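Local coordinates for putative monooxygenase Rv0793 (Mycobacterium tuberculosis, PDB 1Y0H), which is a putative monooxygenase, possibly acting in antibiotic biosynthesis or as a scavenger of reactive oxygen species that could help evade host defences, at residues A18-I30 with Y42-L55. Sequence-based numbering, arbitrary orientation. Where two conformers were deposited one is given.
Sequences ARSALRALLDAMI and YDLYESADGGELVL. With ACT (acetate ion), chain C.
L53 and L22 meet tip to tip, L53 CD1 lying 3.9 Å from L22 CD2, where helix 19-30 packs on the side of a β-hairpin to which every second strand residue points (Y42, L44 and E46; L53 and L55). L26 adds CD1 beside the same L53 methyl and crosses L44 at about a right angle, 4.0 Å from L26 CD1 to L44 CD1. The other methyl of L44, CD2, rests 3.6 Å from R23 NE. That NE is held in turn by the salt bridge to D27 OD1, so a short ion pair along the helix borders the apolar layer.

Toward the hairpin turn, R19, in one of its two modelled conformers, runs extended with CG anti to the backbone N (chi1 -163°), which carries its guanidinium out to the turn, beside G50. There L53 CD2 lies over one face of that group, while E46 OE2 forms a salt bridge with NH2 at its edge, 2.9 Å away. The planes of guanidinium and carboxylate stand 78° apart, NH2 coming at OE2 from above the carboxylate plane. NH1 comes so close to G50 O that this bond is doubtful.

At the far end, Y42 crosses M29 and I30 obliquely, with M29 CB 3.4 Å from Y42 OH. The hydroxyl donates at 2.8 Å to atom O of an acetate ion, probably from the crystallisation liquor, which is also hydrogen-bonded to H68 NE2.

In this ferredoxin-like fold the helix runs nearly antiparallel to strand 42-47, at 159°. F12 of strand 6-12 continues the leucine layer, Y77 of helix 72-78 packs on L26 and M29, and strand 39-47 pairs with a strand of the second subunit, extending the sheet across the dimer.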
# COMPACT_ATOMS: atom_id res chain seq x y z
N ALA A 18 5.43 -3.93 -22.64
CA ALA A 18 4.37 -4.76 -22.07
C ALA A 18 3.43 -3.98 -21.17
O ALA A 18 2.52 -4.56 -20.60
CB ALA A 18 4.99 -5.91 -21.27
N ARG A 19 3.64 -2.67 -21.04
CA ARG A 19 2.87 -1.91 -20.05
C ARG A 19 1.36 -1.94 -20.31
O ARG A 19 0.58 -2.21 -19.38
CB ARG A 19 3.36 -0.47 -19.98
CG ARG A 19 2.90 0.23 -18.71
CD ARG A 19 3.18 1.71 -18.85
NE ARG A 19 2.62 2.49 -17.75
CZ ARG A 19 3.24 2.68 -16.59
NH1 ARG A 19 4.44 2.13 -16.38
NH2 ARG A 19 2.68 3.41 -15.64
N SER A 20 0.93 -1.67 -21.55
CA SER A 20 -0.51 -1.73 -21.86
C SER A 20 -1.08 -3.14 -21.66
O SER A 20 -2.20 -3.29 -21.19
CB SER A 20 -0.81 -1.19 -23.26
OG SER A 20 -0.20 -1.98 -24.26
N ALA A 21 -0.29 -4.16 -21.97
CA ALA A 21 -0.72 -5.54 -21.73
C ALA A 21 -0.90 -5.83 -20.23
O ALA A 21 -1.87 -6.49 -19.82
CB ALA A 21 0.26 -6.53 -22.39
N LEU A 22 0.03 -5.33 -19.42
CA LEU A 22 -0.08 -5.53 -17.98
C LEU A 22 -1.31 -4.81 -17.45
O LEU A 22 -2.07 -5.38 -16.66
CB LEU A 22 1.17 -5.02 -17.26
CG LEU A 22 1.10 -5.13 -15.73
CD1 LEU A 22 0.99 -6.56 -15.22
CD2 LEU A 22 2.32 -4.41 -15.19
N ARG A 23 -1.52 -3.58 -17.90
CA ARG A 23 -2.69 -2.83 -17.45
C ARG A 23 -3.98 -3.61 -17.74
O ARG A 23 -4.85 -3.73 -16.86
CB ARG A 23 -2.73 -1.44 -18.09
CG ARG A 23 -4.02 -0.67 -17.79
CD ARG A 23 -4.13 -0.34 -16.32
NE ARG A 23 -5.40 0.33 -16.02
CZ ARG A 23 -5.65 1.62 -16.22
NH1 ARG A 23 -6.84 2.10 -15.90
NH2 ARG A 23 -4.72 2.43 -16.73
N ALA A 24 -4.08 -4.18 -18.94
CA ALA A 24 -5.26 -4.97 -19.32
C ALA A 24 -5.45 -6.21 -18.45
O ALA A 24 -6.57 -6.55 -18.07
CB ALA A 24 -5.18 -5.35 -20.78
N LEU A 25 -4.33 -6.88 -18.14
CA LEU A 25 -4.35 -8.06 -17.28
C LEU A 25 -4.84 -7.70 -15.88
O LEU A 25 -5.70 -8.40 -15.31
CB LEU A 25 -2.95 -8.68 -17.21
CG LEU A 25 -2.89 -10.05 -16.54
CD1 LEU A 25 -3.48 -11.12 -17.46
CD2 LEU A 25 -1.45 -10.37 -16.21
N LEU A 26 -4.31 -6.62 -15.33
CA LEU A 26 -4.72 -6.19 -14.00
C LEU A 26 -6.15 -5.64 -14.01
O LEU A 26 -6.91 -5.90 -13.08
CB LEU A 26 -3.71 -5.20 -13.42
CG LEU A 26 -2.28 -5.73 -13.26
CD1 LEU A 26 -1.41 -4.67 -12.60
CD2 LEU A 26 -2.21 -7.03 -12.48
N ASP A 27 -6.53 -4.93 -15.07
CA ASP A 27 -7.90 -4.41 -15.19
C ASP A 27 -8.93 -5.51 -15.05
O ASP A 27 -9.96 -5.32 -14.40
CB ASP A 27 -8.12 -3.72 -16.54
CG ASP A 27 -7.55 -2.30 -16.61
OD1 ASP A 27 -7.24 -1.69 -15.57
OD2 ASP A 27 -7.41 -1.78 -17.75
N ALA A 28 -8.66 -6.66 -15.67
CA ALA A 28 -9.60 -7.78 -15.71
C ALA A 28 -9.81 -8.41 -14.33
O ALA A 28 -10.77 -9.16 -14.13
CB ALA A 28 -9.14 -8.82 -16.71
N MET A 29 -8.92 -8.12 -13.40
CA MET A 29 -9.00 -8.65 -12.04
C MET A 29 -9.95 -7.83 -11.18
O MET A 29 -10.44 -8.32 -10.17
CB MET A 29 -7.62 -8.62 -11.38
CG MET A 29 -6.66 -9.69 -11.92
SD MET A 29 -7.13 -11.36 -11.42
CE MET A 29 -6.72 -11.32 -9.68
N ILE A 30 -10.17 -6.58 -11.56
CA ILE A 30 -10.82 -5.62 -10.68
C ILE A 30 -12.27 -5.95 -10.36
O ILE A 30 -12.64 -6.06 -9.20
CB ILE A 30 -10.66 -4.15 -11.18
CG1 ILE A 30 -9.17 -3.79 -11.19
CG2 ILE A 30 -11.43 -3.20 -10.27
CD1 ILE A 30 -8.88 -2.39 -11.71
N TYR A 42 -9.88 -3.12 -3.55
CA TYR A 42 -8.90 -3.59 -4.52
C TYR A 42 -8.72 -2.45 -5.50
O TYR A 42 -9.57 -2.22 -6.36
CB TYR A 42 -9.46 -4.84 -5.21
CG TYR A 42 -8.52 -5.64 -6.07
CD1 TYR A 42 -8.52 -5.49 -7.46
CD2 TYR A 42 -7.67 -6.59 -5.50
CE1 TYR A 42 -7.68 -6.26 -8.27
CE2 TYR A 42 -6.83 -7.37 -6.32
CZ TYR A 42 -6.84 -7.19 -7.70
OH TYR A 42 -6.03 -7.95 -8.49
N ASP A 43 -7.62 -1.71 -5.34
CA ASP A 43 -7.41 -0.45 -6.07
C ASP A 43 -6.08 -0.45 -6.82
O ASP A 43 -5.06 -0.88 -6.29
CB ASP A 43 -7.48 0.74 -5.10
CG ASP A 43 -8.84 0.87 -4.45
OD1 ASP A 43 -9.86 0.76 -5.17
OD2 ASP A 43 -8.90 1.08 -3.22
N LEU A 44 -6.10 0.08 -8.03
CA LEU A 44 -4.92 0.09 -8.90
C LEU A 44 -4.36 1.50 -9.03
O LEU A 44 -5.10 2.45 -9.28
CB LEU A 44 -5.29 -0.41 -10.30
CG LEU A 44 -4.19 -0.44 -11.36
CD1 LEU A 44 -3.02 -1.34 -10.98
CD2 LEU A 44 -4.80 -0.89 -12.68
N TYR A 45 -3.04 1.60 -8.90
CA TYR A 45 -2.31 2.86 -9.01
C TYR A 45 -1.12 2.70 -9.94
O TYR A 45 -0.69 1.58 -10.23
CB TYR A 45 -1.75 3.27 -7.65
CG TYR A 45 -2.77 3.35 -6.56
CD1 TYR A 45 -3.12 2.22 -5.81
CD2 TYR A 45 -3.38 4.56 -6.26
CE1 TYR A 45 -4.08 2.31 -4.80
CE2 TYR A 45 -4.32 4.66 -5.26
CZ TYR A 45 -4.66 3.53 -4.54
OH TYR A 45 -5.60 3.63 -3.55
N GLU A 46 -0.58 3.83 -10.39
CA GLU A 46 0.78 3.82 -10.95
C GLU A 46 1.72 4.63 -10.07
O GLU A 46 1.31 5.61 -9.46
CB GLU A 46 0.82 4.30 -12.41
CG GLU A 46 0.43 5.74 -12.64
CD GLU A 46 0.74 6.25 -14.06
OE1 GLU A 46 1.02 7.45 -14.20
OE2 GLU A 46 0.71 5.46 -15.04
N SER A 47 2.99 4.24 -10.00
CA SER A 47 3.94 4.99 -9.19
C SER A 47 4.16 6.35 -9.85
O SER A 47 4.04 6.47 -11.07
CB SER A 47 5.26 4.24 -9.04
OG SER A 47 5.88 4.11 -10.29
N ALA A 48 4.50 7.35 -9.03
CA ALA A 48 4.63 8.72 -9.51
C ALA A 48 5.67 8.83 -10.61
O ALA A 48 5.56 9.68 -11.49
CB ALA A 48 4.99 9.64 -8.36
N ASP A 49 6.67 7.96 -10.57
CA ASP A 49 7.74 7.94 -11.57
C ASP A 49 7.42 7.05 -12.78
O ASP A 49 8.23 6.93 -13.70
CB ASP A 49 9.08 7.55 -10.92
CG ASP A 49 9.23 6.04 -10.71
OD1 ASP A 49 10.37 5.61 -10.45
OD2 ASP A 49 8.23 5.29 -10.79
N GLY A 50 6.24 6.43 -12.76
CA GLY A 50 5.71 5.68 -13.90
C GLY A 50 6.28 4.29 -14.10
O GLY A 50 5.83 3.57 -14.99
N GLY A 51 7.25 3.90 -13.28
CA GLY A 51 7.96 2.64 -13.46
C GLY A 51 7.21 1.41 -12.96
O GLY A 51 7.48 0.29 -13.41
N GLU A 52 6.27 1.62 -12.04
CA GLU A 52 5.52 0.52 -11.44
C GLU A 52 4.02 0.73 -11.51
O GLU A 52 3.53 1.86 -11.42
CB GLU A 52 5.82 0.38 -9.94
CG GLU A 52 7.23 0.13 -9.51
CD GLU A 52 7.36 0.29 -7.99
OE1 GLU A 52 6.43 -0.14 -7.27
OE2 GLU A 52 8.36 0.88 -7.52
N LEU A 53 3.29 -0.38 -11.62
CA LEU A 53 1.88 -0.39 -11.30
C LEU A 53 1.75 -1.05 -9.93
O LEU A 53 2.52 -1.96 -9.59
CB LEU A 53 1.07 -1.13 -12.37
CG LEU A 53 1.12 -0.58 -13.81
CD1 LEU A 53 0.06 -1.28 -14.64
CD2 LEU A 53 0.92 0.93 -13.84
N VAL A 54 0.82 -0.56 -9.12
CA VAL A 54 0.71 -1.03 -7.74
C VAL A 54 -0.75 -1.32 -7.43
O VAL A 54 -1.62 -0.49 -7.72
CB VAL A 54 1.24 0.04 -6.75
CG1 VAL A 54 1.07 -0.43 -5.30
CG2 VAL A 54 2.72 0.38 -7.08
N LEU A 55 -1.00 -2.51 -6.88
CA LEU A 55 -2.32 -2.84 -6.34
C LEU A 55 -2.26 -2.72 -4.84
O LEU A 55 -1.32 -3.21 -4.21
CB LEU A 55 -2.76 -4.27 -6.70
CG LEU A 55 -3.30 -4.48 -8.11
CD1 LEU A 55 -3.30 -5.98 -8.38
CD2 LEU A 55 -4.71 -3.91 -8.28
C ACT C . -3.56 -9.79 -7.20
O ACT C . -4.79 -9.87 -6.96
OXT ACT C . -2.78 -9.88 -6.22
CH3 ACT C . -3.08 -9.59 -8.60